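PDB 6J31: kcn28 from Kitasatospora, which is a GT-B-fold protein, built of two Rossmann-like domains that each carry a parallel sheet flanked by helices. Local coordinates for residues H6-S11 and D99-F104; R26-R31 and R385-I390; R34-N39 and A94-D99; A117-I122 and S168-I173; L186-R191 and G209-R214. One frame throughout, in Å; residues are numbered along the deposited sequence.

Contact 1 of 5, residues H6-S11 and D99-F104; sequences HIAMVS and DRPDVF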
# COMPACT_ATOMS: atom_id res chain seq x y z
N HIS A 6 6.92 -0.13 26.07
CA HIS A 6 5.82 -0.81 25.42
C HIS A 6 5.37 0.01 24.22
O HIS A 6 4.93 1.16 24.37
CB HIS A 6 4.67 -1.02 26.41
CG HIS A 6 3.44 -1.63 25.80
ND1 HIS A 6 2.21 -1.60 26.41
CD2 HIS A 6 3.26 -2.29 24.63
CE1 HIS A 6 1.32 -2.20 25.65
NE2 HIS A 6 1.93 -2.63 24.56
N ILE A 7 5.49 -0.57 23.03
CA ILE A 7 5.06 0.04 21.77
C ILE A 7 3.82 -0.72 21.29
O ILE A 7 3.86 -1.95 21.17
CB ILE A 7 6.16 -0.01 20.70
CG1 ILE A 7 7.37 0.83 21.13
CG2 ILE A 7 5.62 0.45 19.36
CD1 ILE A 7 8.58 0.61 20.26
N ALA A 8 2.74 0.01 21.02
CA ALA A 8 1.50 -0.58 20.54
C ALA A 8 1.28 -0.19 19.09
O ALA A 8 1.12 0.99 18.77
CB ALA A 8 0.31 -0.15 21.39
N MET A 9 1.24 -1.19 18.22
CA MET A 9 0.93 -1.03 16.81
C MET A 9 -0.53 -1.41 16.59
O MET A 9 -1.02 -2.38 17.18
CB MET A 9 1.85 -1.90 15.95
CG MET A 9 1.52 -1.91 14.46
SD MET A 9 1.70 -0.31 13.66
CE MET A 9 1.13 -0.70 12.01
N VAL A 10 -1.24 -0.62 15.79
CA VAL A 10 -2.63 -0.88 15.44
C VAL A 10 -2.78 -0.77 13.93
O VAL A 10 -2.31 0.20 13.33
CB VAL A 10 -3.60 0.09 16.15
CG1 VAL A 10 -5.05 -0.35 15.95
CG2 VAL A 10 -3.27 0.22 17.64
N SER A 11 -3.44 -1.75 13.32
CA SER A 11 -3.71 -1.69 11.90
C SER A 11 -5.04 -2.38 11.63
O SER A 11 -5.81 -2.68 12.55
CB SER A 11 -2.58 -2.31 11.07
OG SER A 11 -2.77 -2.01 9.69
N ASP A 99 -2.99 -1.63 30.58
CA ASP A 99 -1.69 -1.96 30.00
C ASP A 99 -1.30 -0.90 28.98
O ASP A 99 -0.98 -1.19 27.82
CB ASP A 99 -1.74 -3.35 29.36
CG ASP A 99 -0.38 -4.00 29.26
OD1 ASP A 99 0.60 -3.44 29.80
OD2 ASP A 99 -0.28 -5.08 28.64
N ARG A 100 -1.32 0.36 29.40
CA ARG A 100 -1.18 1.46 28.45
C ARG A 100 0.23 1.52 27.88
O ARG A 100 1.21 1.40 28.62
CB ARG A 100 -1.55 2.78 29.11
CG ARG A 100 -2.97 2.78 29.64
CD ARG A 100 -3.34 4.13 30.21
NE ARG A 100 -4.72 4.16 30.67
CZ ARG A 100 -5.36 5.26 31.03
NH1 ARG A 100 -4.74 6.43 30.98
NH2 ARG A 100 -6.62 5.20 31.44
N PRO A 101 0.37 1.72 26.57
CA PRO A 101 1.70 1.72 25.96
C PRO A 101 2.37 3.08 26.07
O PRO A 101 1.75 4.09 26.42
CB PRO A 101 1.40 1.38 24.49
CG PRO A 101 0.07 2.03 24.26
CD PRO A 101 -0.70 1.88 25.57
N ASP A 102 3.68 3.08 25.82
CA ASP A 102 4.45 4.32 25.79
C ASP A 102 4.17 5.13 24.53
O ASP A 102 4.29 6.36 24.54
CB ASP A 102 5.94 4.02 25.91
CG ASP A 102 6.29 3.45 27.26
OD1 ASP A 102 5.91 4.06 28.28
OD2 ASP A 102 6.94 2.38 27.31
N VAL A 103 3.82 4.46 23.43
CA VAL A 103 3.49 5.15 22.19
C VAL A 103 2.54 4.26 21.40
O VAL A 103 2.61 3.03 21.46
CB VAL A 103 4.78 5.48 21.39
CG1 VAL A 103 5.54 4.22 21.05
CG2 VAL A 103 4.44 6.26 20.12
N PHE A 104 1.64 4.91 20.66
CA PHE A 104 0.72 4.24 19.75
C PHE A 104 1.21 4.44 18.32
O PHE A 104 1.33 5.58 17.86
CB PHE A 104 -0.70 4.79 19.89
CG PHE A 104 -1.53 4.08 20.91
CD1 PHE A 104 -1.99 2.79 20.66
CD2 PHE A 104 -1.88 4.69 22.10
CE1 PHE A 104 -2.77 2.13 21.59
CE2 PHE A 104 -2.67 4.04 23.03
CZ PHE A 104 -3.11 2.75 22.77
O HOH W 1 2.19 -1.42 29.15
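Strands 6-10 and 103-107 are parallel neighbours in the middle of the Rossmann-like N-terminal sheet, where Ile7 pairs with Val103 and Ala8 with Phe104. Ala8 N donates to Val103 O at 3.1 Å, almost straight at 172°. One residue before strand 103-107, Asp102 clasps the backbone of His6 at the start of the other strand: its backbone N donates to His6 O (2.7 Å), while its OD2 accepts from His6 N (2.8 Å), met on the anti side and 28° out of the carboxylate plane. Ile7 and Val103 run alongside each other on one face of the sheet, with Ile7 CG1 3.9 Å from Val103 CG1. Ala8 and Phe104 occupy the other face, where Ala8 CB touches both Phe104 CD1 and the Pro101 ring, and Leu116 and Ala117 of helix 112-120 cover Phe104. The imidazole of His6 is fixed on several sides. With CG anti to the backbone N (chi1 176°), it brings one ring face against Pro101, whose CB stands over the ring centre at 3.7 Å in a CH-pi contact. Its NE2 is hydrogen-bonded to Thr36 OG1. At the other ring nitrogen, a water 2.7 Å from His6 ND1 donates to Arg100 O and to OD1 of Asp99, whose carboxylate is salt-bridged to Arg34; Asp99 O sits at the ring edge, 3.3 Å from His6 CE1.

Contact 2 of 5, residues R26-R31 and R385-I390; sequences RELVAR and RAADLI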
# COMPACT_ATOMS: atom_id res chain seq x y z
N ARG A 26 9.14 -6.01 13.28
CA ARG A 26 10.17 -7.00 13.58
C ARG A 26 11.43 -6.34 14.11
O ARG A 26 12.06 -6.85 15.04
CB ARG A 26 10.47 -7.82 12.32
CG ARG A 26 11.19 -9.12 12.59
CD ARG A 26 11.79 -9.69 11.32
NE ARG A 26 10.79 -9.85 10.27
CZ ARG A 26 9.82 -10.76 10.28
NH1 ARG A 26 9.70 -11.59 11.31
NH2 ARG A 26 8.97 -10.83 9.28
N GLU A 27 11.82 -5.20 13.52
CA GLU A 27 13.00 -4.49 13.99
C GLU A 27 12.81 -3.95 15.40
O GLU A 27 13.73 -4.01 16.23
CB GLU A 27 13.35 -3.36 13.03
CG GLU A 27 14.46 -2.44 13.54
CD GLU A 27 15.80 -3.13 13.69
OE1 GLU A 27 16.03 -4.18 13.04
OE2 GLU A 27 16.63 -2.64 14.49
N LEU A 28 11.63 -3.39 15.69
CA LEU A 28 11.37 -2.88 17.03
C LEU A 28 11.40 -4.00 18.06
O LEU A 28 11.91 -3.82 19.17
CB LEU A 28 10.02 -2.16 17.06
CG LEU A 28 9.96 -0.88 16.22
CD1 LEU A 28 8.53 -0.37 16.11
CD2 LEU A 28 10.87 0.20 16.81
N VAL A 29 10.88 -5.18 17.70
CA VAL A 29 10.95 -6.33 18.59
C VAL A 29 12.40 -6.75 18.79
O VAL A 29 12.84 -7.01 19.91
CB VAL A 29 10.10 -7.49 18.03
CG1 VAL A 29 10.42 -8.78 18.76
CG2 VAL A 29 8.62 -7.15 18.12
N ALA A 30 13.17 -6.79 17.69
CA ALA A 30 14.57 -7.18 17.77
C ALA A 30 15.39 -6.23 18.63
O ALA A 30 16.42 -6.63 19.17
CB ALA A 30 15.17 -7.25 16.37
N ARG A 31 14.95 -4.98 18.79
CA ARG A 31 15.67 -4.02 19.62
C ARG A 31 15.34 -4.17 21.10
O ARG A 31 15.77 -3.33 21.90
CB ARG A 31 15.37 -2.60 19.16
CG ARG A 31 15.91 -2.30 17.77
CD ARG A 31 15.85 -0.82 17.45
NE ARG A 31 16.27 -0.58 16.07
CZ ARG A 31 16.55 0.61 15.57
NH1 ARG A 31 16.44 1.69 16.33
NH2 ARG A 31 16.92 0.74 14.30
N ARG A 385 15.85 3.93 10.07
CA ARG A 385 15.48 5.31 10.38
C ARG A 385 14.10 5.37 11.03
O ARG A 385 13.89 6.14 11.97
CB ARG A 385 15.53 6.18 9.13
CG ARG A 385 15.34 7.66 9.45
CD ARG A 385 15.16 8.51 8.21
NE ARG A 385 14.96 9.91 8.58
CZ ARG A 385 14.65 10.88 7.73
NH1 ARG A 385 14.51 10.61 6.43
NH2 ARG A 385 14.48 12.12 8.17
N ALA A 386 13.15 4.57 10.53
CA ALA A 386 11.81 4.56 11.11
C ALA A 386 11.84 4.10 12.56
O ALA A 386 11.20 4.70 13.43
CB ALA A 386 10.89 3.67 10.28
N ALA A 387 12.61 3.04 12.85
CA ALA A 387 12.72 2.57 14.22
C ALA A 387 13.39 3.62 15.11
O ALA A 387 12.98 3.83 16.26
CB ALA A 387 13.50 1.26 14.26
N ASP A 388 14.42 4.30 14.60
CA ASP A 388 15.08 5.34 15.38
C ASP A 388 14.13 6.48 15.72
O ASP A 388 14.14 7.00 16.83
CB ASP A 388 16.31 5.87 14.65
CG ASP A 388 17.42 4.83 14.53
OD1 ASP A 388 17.33 3.78 15.20
OD2 ASP A 388 18.37 5.08 13.77
N LEU A 389 13.29 6.88 14.76
CA LEU A 389 12.34 7.96 15.01
C LEU A 389 11.30 7.55 16.05
O LEU A 389 10.90 8.38 16.88
CB LEU A 389 11.66 8.38 13.71
CG LEU A 389 12.56 9.17 12.76
CD1 LEU A 389 11.80 9.55 11.49
CD2 LEU A 389 13.11 10.40 13.46
N ILE A 390 10.85 6.30 16.02
CA ILE A 390 9.88 5.83 17.00
C ILE A 390 10.51 5.80 18.39
O ILE A 390 9.86 6.15 19.39
CB ILE A 390 9.35 4.44 16.59
CG1 ILE A 390 8.49 4.56 15.33
CG2 ILE A 390 8.54 3.82 17.72
CD1 ILE A 390 8.37 3.27 14.54
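Ala387 CB is the centre of the close part of this helix pair: it touches Glu27 and Leu28 of helix 22-30 and Arg31, just past the helix end. The methyl lies over the centre of the Arg31 guanidinium, 3.4 Å from Arg31 CZ, and Leu28 CD2 meets it at 3.8 Å. Deeper in, Leu28 CD1 reaches Ile390 CD1 at 4.0 Å, the two side chains crossing at about a right angle. This inner half is apolar and buried; the outer half, toward solvent, is ionic. There Arg31, with its chain extended from CG to NE, lies across the gap and is held at its edge from two directions. Arg31 NE gives a straight bond to Glu27 OE2 (2.6 Å, 175°), which receives it with the anti lone pair, within the guanidinium plane. Arg31 NH1 gives a short one to Asp388 OD1 (2.5 Å), although the carboxylate plane is turned 51° from that of the guanidinium; the bond from NH2 to the same oxygen is weak. Glu391 also forms a salt bridge with Arg31 NH1, so three carboxylates offset the charge of one cation and probably hold its face against the Ala387 methyl. The axes of the short segments 26-30 and 385-390 approach to 10.0 Å, crossing at -59°. Helix 382-391, near the C-terminus, thereby packs back on the N-terminal domain: Leu28 rests on Val35 of strand 34-39, while Ala386 and Ile390 reach Leu24 of helix 22-30 and Leu186 of strand 185-187.

Contact 3 of 5, residues R34-N39 and A94-D99; sequences RVTYAN and AAYEED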
# COMPACT_ATOMS: atom_id res chain seq x y z
N ARG A 34 8.92 -4.26 24.05
CA ARG A 34 7.67 -5.01 24.10
C ARG A 34 6.70 -4.37 23.12
O ARG A 34 6.27 -3.23 23.32
CB ARG A 34 7.08 -5.04 25.51
CG ARG A 34 5.75 -5.77 25.54
CD ARG A 34 4.94 -5.48 26.78
NE ARG A 34 3.65 -6.14 26.72
CZ ARG A 34 2.57 -5.71 27.35
NH1 ARG A 34 2.64 -4.63 28.12
NH2 ARG A 34 1.42 -6.36 27.24
N VAL A 35 6.37 -5.09 22.06
CA VAL A 35 5.50 -4.59 21.00
C VAL A 35 4.21 -5.40 21.01
O VAL A 35 4.24 -6.63 20.93
CB VAL A 35 6.18 -4.67 19.62
CG1 VAL A 35 5.29 -4.04 18.56
CG2 VAL A 35 7.53 -3.98 19.66
N THR A 36 3.09 -4.71 21.16
CA THR A 36 1.78 -5.31 20.98
C THR A 36 1.21 -4.83 19.66
O THR A 36 1.46 -3.69 19.24
CB THR A 36 0.83 -4.98 22.14
OG1 THR A 36 0.71 -3.56 22.29
CG2 THR A 36 1.36 -5.58 23.44
N TYR A 37 0.47 -5.70 18.98
CA TYR A 37 -0.06 -5.42 17.65
C TYR A 37 -1.54 -5.74 17.66
O TYR A 37 -1.93 -6.91 17.70
CB TYR A 37 0.70 -6.23 16.60
CG TYR A 37 0.49 -5.78 15.17
CD1 TYR A 37 -0.64 -5.08 14.78
CD2 TYR A 37 1.44 -6.07 14.20
CE1 TYR A 37 -0.82 -4.68 13.47
CE2 TYR A 37 1.27 -5.67 12.89
CZ TYR A 37 0.14 -4.97 12.53
OH TYR A 37 -0.03 -4.57 11.23
N ALA A 38 -2.37 -4.70 17.59
CA ALA A 38 -3.82 -4.85 17.57
C ALA A 38 -4.30 -4.96 16.13
O ALA A 38 -4.04 -4.06 15.32
CB ALA A 38 -4.50 -3.68 18.28
N ASN A 39 -4.98 -6.05 15.81
CA ASN A 39 -5.54 -6.23 14.48
C ASN A 39 -6.59 -7.33 14.54
O ASN A 39 -6.71 -8.05 15.54
CB ASN A 39 -4.45 -6.55 13.46
CG ASN A 39 -4.77 -6.02 12.09
OD1 ASN A 39 -5.94 -5.95 11.69
ND2 ASN A 39 -3.75 -5.60 11.36
N ALA A 94 -10.61 -1.15 25.84
CA ALA A 94 -10.70 -2.28 26.76
C ALA A 94 -9.39 -3.05 26.83
O ALA A 94 -8.96 -3.46 27.92
CB ALA A 94 -11.85 -3.20 26.34
N ALA A 95 -8.73 -3.25 25.69
CA ALA A 95 -7.51 -4.04 25.67
C ALA A 95 -6.36 -3.34 26.40
O ALA A 95 -5.57 -3.99 27.08
CB ALA A 95 -7.11 -4.37 24.23
N TYR A 96 -6.25 -2.02 26.26
CA TYR A 96 -5.09 -1.29 26.75
C TYR A 96 -5.34 -0.49 28.02
O TYR A 96 -4.40 0.15 28.51
CB TYR A 96 -4.56 -0.35 25.66
CG TYR A 96 -3.84 -1.06 24.53
CD1 TYR A 96 -2.55 -1.54 24.71
CD2 TYR A 96 -4.46 -1.25 23.30
CE1 TYR A 96 -1.89 -2.19 23.68
CE2 TYR A 96 -3.81 -1.90 22.28
CZ TYR A 96 -2.52 -2.36 22.47
OH TYR A 96 -1.87 -3.01 21.44
N GLU A 97 -6.54 -0.56 28.59
CA GLU A 97 -6.89 0.29 29.74
C GLU A 97 -5.92 0.11 30.89
O GLU A 97 -5.48 1.08 31.51
CB GLU A 97 -8.31 -0.02 30.20
CG GLU A 97 -8.72 0.69 31.48
CD GLU A 97 -8.89 2.18 31.28
OE1 GLU A 97 -9.60 2.58 30.33
OE2 GLU A 97 -8.33 2.95 32.09
N GLU A 98 -5.57 -1.14 31.19
CA GLU A 98 -4.71 -1.48 32.31
C GLU A 98 -3.28 -1.79 31.86
O GLU A 98 -2.46 -2.20 32.69
CB GLU A 98 -5.29 -2.71 33.02
CG GLU A 98 -6.76 -2.57 33.43
CD GLU A 98 -6.98 -2.14 34.86
OE1 GLU A 98 -7.08 -0.92 35.11
OE2 GLU A 98 -7.08 -3.03 35.73
N ASP A 99 -2.99 -1.63 30.58
CA ASP A 99 -1.69 -1.96 30.00
C ASP A 99 -1.30 -0.90 28.98
O ASP A 99 -0.98 -1.19 27.82
CB ASP A 99 -1.74 -3.35 29.36
CG ASP A 99 -0.38 -4.00 29.26
OD1 ASP A 99 0.60 -3.44 29.80
OD2 ASP A 99 -0.28 -5.08 28.64
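Thr36 OG1 is gripped by two groups: the phenol OH of Tyr96, 2.8 Å away, and the imidazole of His6 on the adjoining strand. Either hydroxyl of the Thr36-Tyr96 pair could be the donor. With chi1 of 57°, Thr36 OG1 is placed between its own backbone N and carbonyl carbon, and from there it meets the edge of the tyrosine ring, 3.3 Å from Tyr96 CE1. The two side chains pass one another head to tail. Ala38 adds a distant apolar touch at the same ring edge. All three residues of this polar group are buried, and the threonine hydroxyl finds both partners inside the protein. At the start of the strand, Arg34 and Asp99 approach from opposite directions and join end-on. Arg34 NH2 donates to Asp99 OD2 at 2.5 Å and Arg34 NH1 to Asp99 OD1 at 2.9 Å, each oxygen being met on its syn side. A further, weak bond runs from Arg34 NH1 to Asp99 OD2. The two planes lie 25° apart, a bidentate pair somewhat twisted from coplanar. The extended arginine, its CG anti to N (chi1 178°), spans from the strand to the aspartate that ends the type I turn Tyr96-Asp99. That turn begins at Tyr96, in the last part of helix 74-96; Tyr96 also meets Phe104 edge-to-face and touches Val55. Val35, by contrast, packs on helix 22-30. A parallel sheet with helices against both faces is the alpha/beta layering of a Rossmann-like domain.

Contact 4 of 5, residues A117-I122 and S168-I173; sequences AMNWGI and SGVPGI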
# COMPACT_ATOMS: atom_id res chain seq x y z
N ALA A 117 -5.04 7.66 22.05
CA ALA A 117 -3.80 8.28 22.52
C ALA A 117 -4.05 9.68 23.04
O ALA A 117 -3.43 10.11 24.03
CB ALA A 117 -2.77 8.30 21.39
N MET A 118 -4.95 10.43 22.39
CA MET A 118 -5.29 11.76 22.87
C MET A 118 -5.97 11.71 24.24
O MET A 118 -5.69 12.54 25.11
CB MET A 118 -6.16 12.47 21.84
CG MET A 118 -5.38 12.94 20.62
SD MET A 118 -6.41 13.32 19.19
CE MET A 118 -6.98 14.96 19.62
N ASN A 119 -6.85 10.72 24.45
CA ASN A 119 -7.53 10.58 25.73
C ASN A 119 -6.53 10.34 26.87
O ASN A 119 -6.70 10.88 27.97
CB ASN A 119 -8.53 9.43 25.68
CG ASN A 119 -9.77 9.74 24.84
OD1 ASN A 119 -10.07 10.89 24.55
ND2 ASN A 119 -10.49 8.69 24.45
N TRP A 120 -5.50 9.54 26.62
CA TRP A 120 -4.58 9.10 27.66
C TRP A 120 -3.28 9.89 27.70
O TRP A 120 -2.38 9.55 28.48
CB TRP A 120 -4.26 7.62 27.49
CG TRP A 120 -5.42 6.71 27.71
CD1 TRP A 120 -6.61 7.02 28.31
CD2 TRP A 120 -5.49 5.31 27.40
NE1 TRP A 120 -7.42 5.91 28.36
CE2 TRP A 120 -6.75 4.85 27.81
CE3 TRP A 120 -4.60 4.42 26.79
CZ2 TRP A 120 -7.15 3.53 27.65
CZ3 TRP A 120 -5.00 3.10 26.62
CH2 TRP A 120 -6.26 2.67 27.05
N GLY A 121 -3.16 10.95 26.90
CA GLY A 121 -1.93 11.73 26.87
C GLY A 121 -0.72 10.92 26.46
O GLY A 121 0.37 11.11 27.00
N ILE A 122 -0.89 10.03 25.48
CA ILE A 122 0.20 9.19 24.99
C ILE A 122 0.53 9.67 23.59
O ILE A 122 -0.38 9.98 22.81
CB ILE A 122 -0.21 7.70 25.02
CG1 ILE A 122 -0.63 7.30 26.44
CG2 ILE A 122 0.93 6.80 24.57
CD1 ILE A 122 -1.12 5.88 26.54
N SER A 168 -16.33 10.78 21.85
CA SER A 168 -15.08 10.11 22.19
C SER A 168 -14.09 11.03 22.88
O SER A 168 -12.96 10.61 23.15
CB SER A 168 -14.43 9.51 20.94
OG SER A 168 -15.37 8.77 20.18
N GLY A 169 -14.49 12.26 23.17
CA GLY A 169 -13.64 13.16 23.93
C GLY A 169 -12.64 13.95 23.11
O GLY A 169 -11.66 14.44 23.68
N VAL A 170 -12.86 14.09 21.81
CA VAL A 170 -11.98 14.90 20.97
C VAL A 170 -12.81 15.87 20.13
O VAL A 170 -12.68 15.88 18.90
CB VAL A 170 -11.08 14.02 20.09
CG1 VAL A 170 -10.03 13.32 20.93
CG2 VAL A 170 -11.90 12.98 19.31
N PRO A 171 -13.65 16.72 20.74
CA PRO A 171 -14.45 17.65 19.93
C PRO A 171 -13.62 18.73 19.26
O PRO A 171 -14.05 19.27 18.23
CB PRO A 171 -15.43 18.24 20.95
CG PRO A 171 -14.68 18.20 22.23
CD PRO A 171 -13.87 16.94 22.18
N GLY A 172 -12.45 19.07 19.80
CA GLY A 172 -11.64 20.15 19.28
C GLY A 172 -10.97 19.88 17.94
O GLY A 172 -10.34 20.79 17.40
N ILE A 173 -11.06 18.66 17.42
CA ILE A 173 -10.35 18.29 16.20
C ILE A 173 -11.35 18.00 15.09
O ILE A 173 -12.41 17.41 15.32
CB ILE A 173 -9.40 17.09 16.43
CG1 ILE A 173 -8.49 16.88 15.21
CG2 ILE A 173 -10.18 15.83 16.73
CD1 ILE A 173 -7.29 16.03 15.50
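The carboxamide of Asn119 is the flat group that meets the loop: Ser168 O stands before its outer end, 3.7 Å from Asn119 CG. The larger flat group nearby, the Trp120 indole, turns toward other elements, making a cation-pi contact with Arg100 and touching Arg93 and Tyr96. Beside the amide, Met118 makes the apolar half of the contact. Its chain bends at the last torsion (chi3 81°), bringing the methyl around to Val170, with Met118 CE 3.7 Å from Val170 CG1. Met118 SD lies 4.0 Å from Val170 CG1 too, so this one branch of the valine meets the end of the thioether, the two side chains crossing at about a right angle. Ile173 joins more loosely, its CD1 4.3 Å from Met118 CE. The type I turn from Val170 to Ile173 presents both aliphatic side chains to the same methionine. Both segments contain a helix end closed by glycine. Gly121 terminates helix 112-120 in a Schellman motif, in which Ile122 N bonds back to Ala117 O at 2.9 Å, and Gly169, with a positive phi of 86°, does the same after helix 152-167. The contact is small, and much of it lies at the surface. Behind it, Ser168 and Val170 pack on Val115 one turn back in helix 112-120, Ser168 also touches Leu89 of helix 74-96, its hydroxyl bonds to Trp164 O, and Val170 leans on Leu165 of helix 152-167.

Contact 5 of 5, residues L186-R191 and G209-R214; sequences LVLVPR and GPCLGR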
# COMPACT_ATOMS: atom_id res chain seq x y z
N LEU A 186 5.03 8.50 9.67
CA LEU A 186 6.08 7.84 8.90
C LEU A 186 5.44 7.40 7.59
O LEU A 186 4.58 6.51 7.58
CB LEU A 186 6.67 6.65 9.66
CG LEU A 186 7.36 6.98 10.99
CD1 LEU A 186 7.88 5.71 11.64
CD2 LEU A 186 8.49 7.97 10.77
N VAL A 187 5.84 8.04 6.50
CA VAL A 187 5.28 7.75 5.18
C VAL A 187 6.20 6.73 4.53
O VAL A 187 7.35 7.03 4.19
CB VAL A 187 5.15 9.02 4.33
CG1 VAL A 187 4.34 8.74 3.07
CG2 VAL A 187 4.51 10.13 5.15
N LEU A 188 5.69 5.52 4.31
CA LEU A 188 6.52 4.40 3.88
C LEU A 188 6.70 4.38 2.36
O LEU A 188 6.65 3.32 1.74
CB LEU A 188 5.88 3.11 4.37
CG LEU A 188 5.94 2.90 5.89
CD1 LEU A 188 5.77 1.44 6.28
CD2 LEU A 188 7.21 3.49 6.49
N VAL A 189 6.87 5.55 1.75
CA VAL A 189 7.17 5.67 0.33
C VAL A 189 8.29 6.68 0.16
O VAL A 189 8.50 7.54 1.03
CB VAL A 189 5.92 6.09 -0.49
CG1 VAL A 189 4.72 5.21 -0.17
CG2 VAL A 189 5.58 7.54 -0.25
N PRO A 190 9.06 6.59 -0.92
CA PRO A 190 10.05 7.63 -1.21
C PRO A 190 9.36 8.92 -1.64
O PRO A 190 8.22 8.91 -2.10
CB PRO A 190 10.88 7.04 -2.35
CG PRO A 190 9.97 6.04 -3.00
CD PRO A 190 9.11 5.49 -1.90
N ARG A 191 10.08 10.03 -1.50
CA ARG A 191 9.49 11.32 -1.85
C ARG A 191 9.12 11.39 -3.33
O ARG A 191 8.16 12.08 -3.69
CB ARG A 191 10.42 12.47 -1.45
CG ARG A 191 11.53 12.80 -2.46
CD ARG A 191 12.38 14.03 -2.08
NE ARG A 191 12.81 14.05 -0.68
CZ ARG A 191 12.21 14.73 0.28
NH1 ARG A 191 11.13 15.46 0.01
NH2 ARG A 191 12.67 14.68 1.52
N GLY A 209 10.45 5.72 2.85
CA GLY A 209 10.62 4.68 1.87
C GLY A 209 10.17 3.36 2.45
O GLY A 209 9.69 3.29 3.59
N PRO A 210 10.30 2.28 1.69
CA PRO A 210 9.87 0.97 2.17
C PRO A 210 10.71 0.50 3.34
O PRO A 210 11.89 0.81 3.46
CB PRO A 210 10.05 0.06 0.96
CG PRO A 210 11.13 0.72 0.17
CD PRO A 210 10.89 2.20 0.34
N CYS A 211 10.07 -0.27 4.21
CA CYS A 211 10.76 -0.88 5.35
C CYS A 211 11.03 -2.33 4.98
O CYS A 211 10.13 -3.18 5.00
CB CYS A 211 9.92 -0.73 6.61
SG CYS A 211 9.86 1.00 7.18
N LEU A 212 12.28 -2.61 4.63
CA LEU A 212 12.72 -3.91 4.17
C LEU A 212 13.52 -4.60 5.26
O LEU A 212 14.05 -3.95 6.17
CB LEU A 212 13.58 -3.79 2.90
CG LEU A 212 13.03 -2.91 1.76
CD1 LEU A 212 14.08 -2.80 0.66
CD2 LEU A 212 11.72 -3.45 1.22
N GLY A 213 13.60 -5.92 5.18
CA GLY A 213 14.36 -6.69 6.15
C GLY A 213 14.71 -8.06 5.62
O GLY A 213 14.23 -9.08 6.14
N ARG A 214 15.52 -8.08 4.57
CA ARG A 214 16.13 -9.27 3.98
C ARG A 214 15.11 -10.05 3.16
O ARG A 214 13.90 -9.98 3.43
CB ARG A 214 16.81 -10.15 5.03
CG ARG A 214 18.34 -9.90 5.11
CD ARG A 214 18.76 -8.56 4.46
NE ARG A 214 19.56 -8.72 3.25
CZ ARG A 214 19.09 -8.64 2.00
NH1 ARG A 214 17.81 -8.38 1.79
NH2 ARG A 214 19.91 -8.80 0.97
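Gly209 is laid against Val189 by backbone contacts first: their CA atoms are 3.9 Å apart, and Gly209 N donates to Val189 O in a weak bond of 3.2 Å, bent to 138°. A second polar touch is a CA-H...O contact, with Leu188 CA 3.4 Å from Gly209 O. Within its own segment, Val189 N turns back to Val187 O in another weak bond, marking where strand 185-187 gives way to loop. The parallel pairing of Val187 with Thr206 and Ile208 thus runs out into this looser meeting of the two strand ends.

The apolar group is centred on Leu188. With CG anti to the carbonyl carbon (chi1 -69°), the side chain is directed at Cys211, and one branch end, Leu188 CD2, comes to 3.7 Å from Cys211 SG while also brushing Gly209 O at 3.8 Å. Farther along, the two prolines meet lightly, Pro190 CD to Pro210 CD at 4.4 Å, and Pro190 CD also faces Gly209 CA at 4.1 Å.

Backbone conformation forms the third group. Gly209 has a positive phi (77°), which glycine adopts readily, just before Pro210. Nearby, Val189 and Pro210 touch Gln309 of helix 305-314, while Cys211 touches Thr383 of helix 382-391, so this junction lies where the first sheet hands over to the C-terminal half.

No side-chain charge enters the contact. With a single weak hydrogen bond between the segments, it rests mainly on backbone proximity and apolar touches.

Overall arrangement
Contacts 1 and 3 share Asp99 and use the neighbouring strands 6-10 and 34-39, so they form one buried unit, their centres about 6 Å apart; contact 1 combines strand pairing with packing of His6 on the loop before strand 103-107, contact 3 mainly side-chain hydrogen bonds and a salt bridge. Contact 2 lies over the sheet face away from Tyr96, touching contact 1 through Ile7 and contact 3 through Val35, and mixes an apolar inside with an ionic outside. It also meets contact 5 at Leu186, which packs against Leu389 and Ile390. Contact 5, nearest of the five to the chain's centre, is buried and uncharged, whereas contact 4 is a surface patch, linked to contacts 1 and 3 by Trp120.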